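VgrG protein (Vibrio cholerae, PDB 4DTL) probably cross-links host actin in an ATP-dependent reaction through its actin cross-linking domain, which here holds ATP and manganese. Local coordinates at residues A[14-19]-A[90-95]; A[23-28]-A[173-178]. One frame throughout, in Å; residues are numbered along the deposited sequence. Where two conformers were deposited one is given.

Overall arrangement
Both contacts help build one ATP site and lie with their centres about 10 Å apart. Along the chain their segments alternate: 14-19, 23-28, 90-95, 173-178. Strand 24-30 pairs antiparallel with strand 173-180 in interaction 2 and, by its other edge, with strand 85-97, which supplies the second segment of interaction 1. The two contacts touch directly, for Ser93 OG is 2.7 Å from Ile27 N, a probable hydrogen bond. Both carry a carboxylate to the same manganese ion, Glu90 from interaction 1 and Glu28 from interaction 2. Segment 14-19, lying in a loop, adds Phe16 beside the nucleotide, so distant parts of the actin cross-linking domain meet around one ligand.

Interaction 1. Residues A[14-19]-A[90-95]; sequences PDFPTH and ELVSYP. With MN (manganese (II) ion), chain E; ATP (adenosine-5'-triphosphate), chain B.
Phe16 meets Tyr94 in an offset edge-to-face pair, the Phe16 edge turned to the Tyr94 face, with ring centroids 5.7 Å apart and planes at 78°. The tight part of the contact surrounds this phenylalanine. Its CD1 lies 3.5 Å from Pro95 CD, and its CZ meets Val92 CG1 at 3.7 Å, the methyl lying in the plane of the ring at its edge. With CG anti to the carbonyl carbon (chi1 -66°), the ring is carried toward segment 90-95 and presents one face to ATP, whose C8 sits 3.7 Å above it. Pro95 CG packs against C5 of the adenine at 3.6 Å, while the Ser93 carbonyl O accepts a hydrogen bond of 2.6 Å from ATP O2'. One firm polar tie crosses the contact: Tyr94 OH donates to Pro14 O at 2.7 Å, the hydroxyl tilted 23° from the plane of that carbonyl. The other side is looser: Asp15 turns its CB away and Pro17 reaches Pro95 from an exposed position, with CD to CD at 4.1 Å. Strand 90-93 runs between strands 24-30 and 56-68; Met59 of the latter touches the side chains of both Phe16 and Tyr94, and Arg107 of helix 101-124 bonds Tyr94 O.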
ATOM      1  N   PRO A  14      13.865   1.850 -10.739  1.00 42.21           N
ATOM      2  CA  PRO A  14      12.763   1.864 -11.706  1.00 41.37           C
ATOM      3  C   PRO A  14      11.419   2.022 -11.005  1.00 44.87           C
ATOM      4  O   PRO A  14      11.265   1.608  -9.849  1.00 43.88           O
ATOM      5  CB  PRO A  14      12.893   0.507 -12.417  1.00 42.75           C
ATOM      6  CG  PRO A  14      14.292   0.091 -12.194  1.00 47.19           C
ATOM      7  CD  PRO A  14      14.612   0.583 -10.817  1.00 42.97           C
ATOM      8  N   ASP A  15      10.470   2.684 -11.675  1.00 41.53           N
ATOM      9  CA  ASP A  15       9.121   2.845 -11.151  1.00 41.03           C
ATOM     10  C   ASP A  15       8.427   1.499 -11.300  1.00 40.72           C
ATOM     11  O   ASP A  15       8.816   0.697 -12.165  1.00 39.84           O
ATOM     12  CB  ASP A  15       8.347   3.901 -11.957  1.00 43.79           C
ATOM     13  CG  ASP A  15       8.853   5.315 -11.791  1.00 58.21           C
ATOM     14  OD1 ASP A  15       8.811   5.832 -10.655  1.00 57.87           O
ATOM     15  OD2 ASP A  15       9.225   5.934 -12.817  1.00 68.75           O
ATOM     16  N   PHE A  16       7.407   1.250 -10.465  1.00 34.83           N
ATOM     17  CA  PHE A  16       6.620   0.017 -10.546  1.00 33.69           C
ATOM     18  C   PHE A  16       5.990  -0.141 -11.938  1.00 36.64           C
ATOM     19  O   PHE A  16       5.434   0.839 -12.449  1.00 36.84           O
ATOM     20  CB  PHE A  16       5.448   0.038  -9.544  1.00 34.73           C
ATOM     21  CG  PHE A  16       5.758   0.041  -8.070  1.00 35.71           C
ATOM     22  CD1 PHE A  16       6.673  -0.853  -7.531  1.00 38.46           C
ATOM     23  CD2 PHE A  16       5.068   0.881  -7.202  1.00 37.36           C
ATOM     24  CE1 PHE A  16       6.911  -0.892  -6.155  1.00 39.26           C
ATOM     25  CE2 PHE A  16       5.319   0.855  -5.829  1.00 39.81           C
ATOM     26  CZ  PHE A  16       6.234  -0.037  -5.313  1.00 38.10           C
ATOM     27  N   PRO A  17       5.984  -1.351 -12.552  1.00 31.59           N
ATOM     28  CA  PRO A  17       5.201  -1.510 -13.789  1.00 30.64           C
ATOM     29  C   PRO A  17       3.732  -1.202 -13.422  1.00 32.12           C
ATOM     30  O   PRO A  17       3.322  -1.421 -12.272  1.00 30.85           O
ATOM     31  CB  PRO A  17       5.417  -2.979 -14.173  1.00 32.39           C
ATOM     32  CG  PRO A  17       5.846  -3.655 -12.933  1.00 37.33           C
ATOM     33  CD  PRO A  17       6.542  -2.635 -12.084  1.00 32.80           C
ATOM     34  N   THR A  18       2.971  -0.623 -14.350  1.00 28.09           N
ATOM     35  CA  THR A  18       1.579  -0.242 -14.097  1.00 27.23           C
ATOM     36  C   THR A  18       0.550  -1.231 -14.643  1.00 30.27           C
ATOM     37  O   THR A  18      -0.535  -1.337 -14.072  1.00 30.04           O
ATOM     38  CB  THR A  18       1.309   1.172 -14.597  1.00 34.55           C
ATOM     39  OG1 THR A  18       1.604   1.245 -15.995  1.00 41.03           O
ATOM     40  CG2 THR A  18       2.104   2.220 -13.841  1.00 29.22           C
ATOM     41  N   HIS A  19       0.879  -1.948 -15.731  1.00 25.77           N
ATOM     42  CA  HIS A  19      -0.038  -2.886 -16.384  1.00 24.06           C
ATOM     43  C   HIS A  19       0.251  -4.363 -16.135  1.00 27.95           C
ATOM     44  O   HIS A  19       1.402  -4.796 -16.203  1.00 28.20           O
ATOM     45  CB  HIS A  19      -0.110  -2.593 -17.897  1.00 23.92           C
ATOM     46  CG  HIS A  19      -1.166  -3.387 -18.603  1.00 26.25           C
ATOM     47  ND1 HIS A  19      -2.460  -2.919 -18.715  1.00 26.84           N
ATOM     48  CD2 HIS A  19      -1.096  -4.628 -19.144  1.00 26.55           C
ATOM     49  CE1 HIS A  19      -3.126  -3.864 -19.350  1.00 25.72           C
ATOM     50  NE2 HIS A  19      -2.347  -4.912 -19.628  1.00 26.38           N
ATOM     51  N   GLU A  90      12.484  -1.240   4.827  1.00 23.89           N
ATOM     52  CA  GLU A  90      11.352  -1.965   4.305  1.00 23.83           C
ATOM     53  C   GLU A  90      11.630  -2.386   2.884  1.00 24.95           C
ATOM     54  O   GLU A  90      11.973  -1.552   2.048  1.00 21.98           O
ATOM     55  CB  GLU A  90      10.079  -1.144   4.392  1.00 25.17           C
ATOM     56  CG  GLU A  90       8.845  -1.953   4.037  1.00 30.30           C
ATOM     57  CD  GLU A  90       7.584  -1.129   3.983  1.00 41.86           C
ATOM     58  OE1 GLU A  90       7.590  -0.092   3.284  1.00 37.66           O
ATOM     59  OE2 GLU A  90       6.582  -1.526   4.623  1.00 39.56           O
ATOM     60  N   LEU A  91      11.468  -3.682   2.618  1.00 20.75           N
ATOM     61  CA  LEU A  91      11.648  -4.245   1.281  1.00 20.85           C
ATOM     62  C   LEU A  91      10.283  -4.220   0.596  1.00 24.10           C
ATOM     63  O   LEU A  91       9.312  -4.784   1.123  1.00 23.78           O
ATOM     64  CB  LEU A  91      12.261  -5.661   1.330  1.00 20.46           C
ATOM     65  CG  LEU A  91      13.557  -5.854   2.140  1.00 24.00           C
ATOM     66  CD1 LEU A  91      14.118  -7.257   1.928  1.00 25.33           C
ATOM     67  CD2 LEU A  91      14.604  -4.798   1.808  1.00 19.73           C
ATOM     68  N   VAL A  92      10.192  -3.470  -0.517  1.00 18.57           N
ATOM     69  CA  VAL A  92       8.948  -3.252  -1.268  1.00 17.44           C
ATOM     70  C   VAL A  92       9.040  -3.902  -2.641  1.00 20.67           C
ATOM     71  O   VAL A  92       9.752  -3.401  -3.523  1.00 20.10           O
ATOM     72  CB  VAL A  92       8.572  -1.741  -1.348  1.00 20.33           C
ATOM     73  CG1 VAL A  92       7.228  -1.545  -2.036  1.00 19.22           C
ATOM     74  CG2 VAL A  92       8.545  -1.096   0.040  1.00 20.21           C
ATOM     75  N   SER A  93       8.313  -5.019  -2.827  1.00 15.93           N
ATOM     76  CA  SER A  93       8.354  -5.737  -4.095  1.00 16.09           C
ATOM     77  C   SER A  93       7.792  -4.968  -5.276  1.00 21.44           C
ATOM     78  O   SER A  93       6.953  -4.083  -5.109  1.00 21.09           O
ATOM     79  CB  SER A  93       7.679  -7.099  -3.981  1.00 17.43           C
ATOM     80  OG  SER A  93       6.268  -6.966  -4.032  1.00 19.65           O
ATOM     81  N   TYR A  94       8.302  -5.286  -6.469  1.00 17.20           N
ATOM     82  CA  TYR A  94       7.761  -4.770  -7.704  1.00 17.38           C
ATOM     83  C   TYR A  94       6.555  -5.702  -7.943  1.00 22.25           C
ATOM     84  O   TYR A  94       6.682  -6.920  -7.746  1.00 21.18           O
ATOM     85  CB  TYR A  94       8.810  -4.860  -8.824  1.00 18.97           C
ATOM     86  CG  TYR A  94       9.778  -3.700  -8.773  1.00 22.71           C
ATOM     87  CD1 TYR A  94      10.936  -3.768  -8.003  1.00 24.20           C
ATOM     88  CD2 TYR A  94       9.501  -2.510  -9.434  1.00 24.77           C
ATOM     89  CE1 TYR A  94      11.820  -2.696  -7.935  1.00 23.48           C
ATOM     90  CE2 TYR A  94      10.373  -1.428  -9.366  1.00 25.91           C
ATOM     91  CZ  TYR A  94      11.527  -1.522  -8.606  1.00 31.38           C
ATOM     92  OH  TYR A  94      12.373  -0.448  -8.544  1.00 29.66           O
ATOM     93  N   PRO A  95       5.348  -5.178  -8.248  1.00 19.90           N
ATOM     94  CA  PRO A  95       4.197  -6.077  -8.432  1.00 19.68           C
ATOM     95  C   PRO A  95       4.393  -7.102  -9.541  1.00 23.39           C
ATOM     96  O   PRO A  95       5.155  -6.873 -10.487  1.00 23.49           O
ATOM     97  CB  PRO A  95       3.051  -5.118  -8.775  1.00 21.11           C
ATOM     98  CG  PRO A  95       3.732  -3.907  -9.340  1.00 25.50           C
ATOM     99  CD  PRO A  95       4.961  -3.774  -8.496  1.00 21.15           C
TER
HETATM  100 MN    MN E 404       5.562   0.814   2.751  1.00 54.37          MN
HETATM  101  PG  ATP B 401       3.121   2.309   3.896  0.50 56.17           P
HETATM  102  O1G ATP B 401       4.513   1.781   4.051  0.50 55.75           O
HETATM  103  O2G ATP B 401       2.140   1.480   4.659  0.50 55.25           O
HETATM  104  O3G ATP B 401       3.052   3.727   4.374  0.50 55.94           O
HETATM  105  PB  ATP B 401       3.739   2.574   1.311  0.50 60.90           P
HETATM  106  O1B ATP B 401       4.017   4.027   1.276  0.50 61.81           O
HETATM  107  O2B ATP B 401       4.993   1.810   1.621  0.50 62.10           O
HETATM  108  O3B ATP B 401       2.699   2.265   2.347  0.50 58.90           O
HETATM  109  PA  ATP B 401       4.243   1.627  -1.203  0.50 53.69           P
HETATM  110  O1A ATP B 401       4.166   2.430  -2.454  0.50 53.80           O
HETATM  111  O2A ATP B 401       5.670   1.672  -0.645  0.50 53.09           O
HETATM  112  O3A ATP B 401       3.280   2.109  -0.151  0.50 57.69           O
HETATM  113  O5' ATP B 401       3.881   0.108  -1.551  0.50 47.06           O
HETATM  114  C5' ATP B 401       2.747  -0.154  -2.388  0.50 39.30           C
HETATM  115  C4' ATP B 401       2.527  -1.633  -2.532  0.50 32.72           C
HETATM  116  O4' ATP B 401       1.646  -1.832  -3.656  0.50 30.81           O
HETATM  117  C3' ATP B 401       3.779  -2.456  -2.823  0.50 29.74           C
HETATM  118  O3' ATP B 401       3.746  -3.669  -2.092  0.50 29.31           O
HETATM  119  C2' ATP B 401       3.721  -2.651  -4.336  0.50 28.32           C
HETATM  120  O2' ATP B 401       4.379  -3.830  -4.771  0.50 26.04           O
HETATM  121  C1' ATP B 401       2.226  -2.730  -4.571  0.50 29.25           C
HETATM  122  N9  ATP B 401       1.786  -2.380  -5.915  0.50 26.31           N
HETATM  123  C8  ATP B 401       2.173  -1.302  -6.664  0.50 23.25           C
HETATM  124  N7  ATP B 401       1.644  -1.264  -7.861  0.50 22.48           N
HETATM  125  C5  ATP B 401       0.844  -2.397  -7.899  0.50 22.87           C
HETATM  126  C6  ATP B 401      -0.004  -2.930  -8.894  0.50 22.61           C
HETATM  127  N6  ATP B 401      -0.148  -2.396 -10.114  0.50 23.42           N
HETATM  128  N1  ATP B 401      -0.696  -4.053  -8.593  0.50 21.45           N
HETATM  129  C2  ATP B 401      -0.530  -4.611  -7.391  0.50 20.57           C
HETATM  130  N3  ATP B 401       0.259  -4.215  -6.391  0.50 21.04           N
HETATM  131  C4  ATP B 401       0.916  -3.092  -6.709  0.50 23.61           C

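Interaction 2. Residues A[23-28]-A[173-178]; sequences SSIGIE and QQATVG. With MN (manganese (II) ion), chain D; MN (manganese (II) ion), chain E; ATP (adenosine-5'-triphosphate), chain B.
Glu28 and Gln174 stand side by side on the nucleotide face of two antiparallel strands, crossing obliquely, with Glu28 OE1 3.6 Å from Gln174 CB. The glutamate has CG anti to its carbonyl carbon (chi1 -68°) and an extended chain beyond it, which brings the carboxylate to the triphosphate. Both its oxygens bind one manganese ion, OE1 at 2.3 Å, and OE2 also reaches the second manganese at 2.2 Å, so this carboxylate bridges the two metals. Glu90 binds the second ion as well. Next along the same face, Thr176 turns its CB to the ribose, 3.4 Å from ATP O4'. Thr176 OG1 and Glu28 OE1 do not bond directly; a water joins them, donating to Glu28 OE1 and also bonded to ATP O3'.

Strands 24-28 and 173-178 form a regular antiparallel beta pair, their axes at 161°. Six backbone hydrogen bonds link the hydrogen-bonded pairs Ser24-Gly178, Gly26-Thr176 and Glu28-Gln174. Metal-binding carboxylates on antiparallel strands lining a nucleotide site resemble the nucleotide-metal site of glutamine synthetases, to which actin cross-linking domains are probably related.

At the adenine end, a chi1 of 50° places Ser24 OG over its own backbone, flanked by N and C, and directs it at ATP N1, to which it donates at 2.7 Å, a bond consistent with recognition of adenine. Gly178 faces this serine without a side chain. Gly26, likewise bare, lets ATP O2' come within 3.2 Å of its CA. Ile25, Ile27, Ala175 and Val177 point to the reverse face, where Ile25 CD1 crosses Val177 CG2 at 3.9 Å. Tyr362 and Pro364 cover the isoleucines there, and strand 344-352 pairs with the far edge of strand 173-180.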
ATOM      1  N   SER A  23      -5.203 -10.055 -12.365  1.00 27.36           N
ATOM      2  CA  SER A  23      -4.958  -9.613 -10.995  0.50 26.58           C
ATOM      3  C   SER A  23      -3.466  -9.573 -10.654  1.00 29.28           C
ATOM      4  O   SER A  23      -2.707 -10.450 -11.075  1.00 29.65           O
ATOM      5  CB  SER A  23      -5.704 -10.495 -10.000  0.50 30.04           C
ATOM      6  OG  SER A  23      -5.265 -11.842 -10.062  0.50 41.97           O
ATOM      7  N   SER A  24      -3.054  -8.558  -9.900  1.00 23.47           N
ATOM      8  CA  SER A  24      -1.657  -8.383  -9.508  1.00 22.41           C
ATOM      9  C   SER A  24      -1.443  -8.365  -7.998  1.00 27.16           C
ATOM     10  O   SER A  24      -2.381  -8.153  -7.235  1.00 27.36           O
ATOM     11  CB  SER A  24      -1.082  -7.127 -10.144  1.00 21.77           C
ATOM     12  OG  SER A  24      -1.973  -6.057  -9.900  1.00 24.16           O
ATOM     13  N   ILE A  25      -0.201  -8.600  -7.570  1.00 22.70           N
ATOM     14  CA  ILE A  25       0.160  -8.600  -6.153  1.00 21.13           C
ATOM     15  C   ILE A  25       1.530  -7.980  -5.905  1.00 24.18           C
ATOM     16  O   ILE A  25       2.470  -8.215  -6.661  1.00 23.63           O
ATOM     17  CB  ILE A  25      -0.013 -10.000  -5.492  1.00 23.45           C
ATOM     18  CG1 ILE A  25       0.125  -9.945  -3.946  1.00 23.70           C
ATOM     19  CG2 ILE A  25       0.868 -11.067  -6.152  1.00 23.05           C
ATOM     20  CD1 ILE A  25      -0.680 -10.941  -3.151  1.00 28.83           C
ATOM     21  N   GLY A  26       1.607  -7.203  -4.835  1.00 20.40           N
ATOM     22  CA  GLY A  26       2.823  -6.576  -4.356  1.00 20.06           C
ATOM     23  C   GLY A  26       2.928  -6.783  -2.864  1.00 24.18           C
ATOM     24  O   GLY A  26       1.910  -6.851  -2.178  1.00 24.23           O
ATOM     25  N   ILE A  27       4.140  -6.879  -2.346  1.00 20.31           N
ATOM     26  CA  ILE A  27       4.372  -7.098  -0.918  1.00 19.93           C
ATOM     27  C   ILE A  27       5.311  -6.049  -0.298  1.00 26.38           C
ATOM     28  O   ILE A  27       6.148  -5.465  -0.988  1.00 26.65           O
ATOM     29  CB  ILE A  27       4.824  -8.559  -0.608  1.00 22.45           C
ATOM     30  CG1 ILE A  27       6.205  -8.902  -1.218  1.00 22.49           C
ATOM     31  CG2 ILE A  27       3.752  -9.585  -0.986  1.00 22.31           C
ATOM     32  CD1 ILE A  27       6.917 -10.087  -0.581  1.00 32.26           C
ATOM     33  N   GLU A  28       5.140  -5.815   1.008  1.00 23.21           N
ATOM     34  CA  GLU A  28       5.952  -4.925   1.836  1.00 22.66           C
ATOM     35  C   GLU A  28       6.488  -5.751   2.992  1.00 26.04           C
ATOM     36  O   GLU A  28       5.735  -6.488   3.639  1.00 24.41           O
ATOM     37  CB  GLU A  28       5.141  -3.745   2.355  1.00 23.96           C
ATOM     38  CG  GLU A  28       4.728  -2.779   1.267  1.00 30.78           C
ATOM     39  CD  GLU A  28       3.694  -1.790   1.759  1.00 45.70           C
ATOM     40  OE1 GLU A  28       2.494  -2.143   1.781  1.00 35.54           O
ATOM     41  OE2 GLU A  28       4.103  -0.707   2.230  1.00 47.66           O
ATOM     42  N   GLN A 173       4.851  -7.276   7.827  1.00 24.87           N
ATOM     43  CA  GLN A 173       4.415  -7.622   6.476  1.00 24.39           C
ATOM     44  C   GLN A 173       3.036  -7.160   6.061  1.00 27.12           C
ATOM     45  O   GLN A 173       2.089  -7.212   6.846  1.00 26.91           O
ATOM     46  CB  GLN A 173       4.567  -9.133   6.232  1.00 25.61           C
ATOM     47  CG  GLN A 173       6.025  -9.573   6.185  1.00 36.35           C
ATOM     48  CD  GLN A 173       6.259 -11.061   6.081  1.00 50.20           C
ATOM     49  OE1 GLN A 173       5.451 -11.894   6.508  1.00 38.68           O
ATOM     50  NE2 GLN A 173       7.428 -11.419   5.579  1.00 46.16           N
ATOM     51  N   GLN A 174       2.938  -6.731   4.800  1.00 22.74           N
ATOM     52  CA  GLN A 174       1.721  -6.307   4.116  1.00 21.77           C
ATOM     53  C   GLN A 174       1.724  -6.822   2.683  1.00 24.41           C
ATOM     54  O   GLN A 174       2.765  -7.168   2.140  1.00 22.87           O
ATOM     55  CB  GLN A 174       1.636  -4.790   4.082  1.00 23.46           C
ATOM     56  CG  GLN A 174       0.794  -4.199   5.192  1.00 40.55           C
ATOM     57  CD  GLN A 174       1.494  -3.104   5.903  1.00 55.06           C
ATOM     58  OE1 GLN A 174       1.487  -1.957   5.483  1.00 43.19           O
ATOM     59  NE2 GLN A 174       2.171  -3.454   6.959  1.00 59.04           N
ATOM     60  N   ALA A 175       0.536  -6.904   2.095  1.00 19.91           N
ATOM     61  CA  ALA A 175       0.326  -7.318   0.721  1.00 18.75           C
ATOM     62  C   ALA A 175      -0.661  -6.336   0.095  1.00 21.23           C
ATOM     63  O   ALA A 175      -1.522  -5.792   0.799  1.00 19.15           O
ATOM     64  CB  ALA A 175      -0.248  -8.720   0.696  1.00 19.22           C
ATOM     65  N   THR A 176      -0.506  -6.070  -1.213  1.00 18.91           N
ATOM     66  CA  THR A 176      -1.379  -5.173  -1.976  1.00 18.37           C
ATOM     67  C   THR A 176      -1.835  -5.912  -3.202  1.00 22.07           C
ATOM     68  O   THR A 176      -0.998  -6.404  -3.949  1.00 22.18           O
ATOM     69  CB  THR A 176      -0.716  -3.802  -2.252  1.00 26.21           C
ATOM     70  OG1 THR A 176      -0.466  -3.127  -1.013  1.00 25.50           O
ATOM     71  CG2 THR A 176      -1.561  -2.910  -3.149  1.00 22.91           C
ATOM     72  N   VAL A 177      -3.155  -6.018  -3.390  1.00 18.78           N
ATOM     73  CA  VAL A 177      -3.769  -6.763  -4.490  1.00 18.72           C
ATOM     74  C   VAL A 177      -4.440  -5.763  -5.424  1.00 24.01           C
ATOM     75  O   VAL A 177      -5.158  -4.876  -4.958  1.00 23.43           O
ATOM     76  CB  VAL A 177      -4.749  -7.873  -3.958  1.00 22.53           C
ATOM     77  CG1 VAL A 177      -5.601  -8.486  -5.075  1.00 22.46           C
ATOM     78  CG2 VAL A 177      -3.999  -8.969  -3.204  1.00 21.87           C
ATOM     79  N   GLY A 178      -4.183  -5.916  -6.723  1.00 21.54           N
ATOM     80  CA  GLY A 178      -4.762  -5.081  -7.764  1.00 21.42           C
ATOM     81  C   GLY A 178      -5.656  -5.899  -8.662  1.00 25.89           C
ATOM     82  O   GLY A 178      -5.233  -6.922  -9.201  1.00 25.97           O
TER
HETATM   83 MN    MN D 403       1.848  -0.527   3.303  0.60 33.50          MN
HETATM   84 MN    MN E 404       5.562   0.814   2.751  1.00 54.37          MN
HETATM   85  PG  ATP B 401       3.121   2.309   3.896  0.50 56.17           P
HETATM   86  O1G ATP B 401       4.513   1.781   4.051  0.50 55.75           O
HETATM   87  O2G ATP B 401       2.140   1.480   4.659  0.50 55.25           O
HETATM   88  O3G ATP B 401       3.052   3.727   4.374  0.50 55.94           O
HETATM   89  PB  ATP B 401       3.739   2.574   1.311  0.50 60.90           P
HETATM   90  O1B ATP B 401       4.017   4.027   1.276  0.50 61.81           O
HETATM   91  O2B ATP B 401       4.993   1.810   1.621  0.50 62.10           O
HETATM   92  O3B ATP B 401       2.699   2.265   2.347  0.50 58.90           O
HETATM   93  PA  ATP B 401       4.243   1.627  -1.203  0.50 53.69           P
HETATM   94  O1A ATP B 401       4.166   2.430  -2.454  0.50 53.80           O
HETATM   95  O2A ATP B 401       5.670   1.672  -0.645  0.50 53.09           O
HETATM   96  O3A ATP B 401       3.280   2.109  -0.151  0.50 57.69           O
HETATM   97  O5' ATP B 401       3.881   0.108  -1.551  0.50 47.06           O
HETATM   98  C5' ATP B 401       2.747  -0.154  -2.388  0.50 39.30           C
HETATM   99  C4' ATP B 401       2.527  -1.633  -2.532  0.50 32.72           C
HETATM  100  O4' ATP B 401       1.646  -1.832  -3.656  0.50 30.81           O
HETATM  101  C3' ATP B 401       3.779  -2.456  -2.823  0.50 29.74           C
HETATM  102  O3' ATP B 401       3.746  -3.669  -2.092  0.50 29.31           O
HETATM  103  C2' ATP B 401       3.721  -2.651  -4.336  0.50 28.32           C
HETATM  104  O2' ATP B 401       4.379  -3.830  -4.771  0.50 26.04           O
HETATM  105  C1' ATP B 401       2.226  -2.730  -4.571  0.50 29.25           C
HETATM  106  N9  ATP B 401       1.786  -2.380  -5.915  0.50 26.31           N
HETATM  107  C8  ATP B 401       2.173  -1.302  -6.664  0.50 23.25           C
HETATM  108  N7  ATP B 401       1.644  -1.264  -7.861  0.50 22.48           N
HETATM  109  C5  ATP B 401       0.844  -2.397  -7.899  0.50 22.87           C
HETATM  110  C6  ATP B 401      -0.004  -2.930  -8.894  0.50 22.61           C
HETATM  111  N6  ATP B 401      -0.148  -2.396 -10.114  0.50 23.42           N
HETATM  112  N1  ATP B 401      -0.696  -4.053  -8.593  0.50 21.45           N
HETATM  113  C2  ATP B 401      -0.530  -4.611  -7.391  0.50 20.57           C
HETATM  114  N3  ATP B 401       0.259  -4.215  -6.391  0.50 21.04           N
HETATM  115  C4  ATP B 401       0.916  -3.092  -6.709  0.50 23.61           C
HETATM  116  O   HOH W   1       1.862  -4.143   0.177  1.00 20.15           O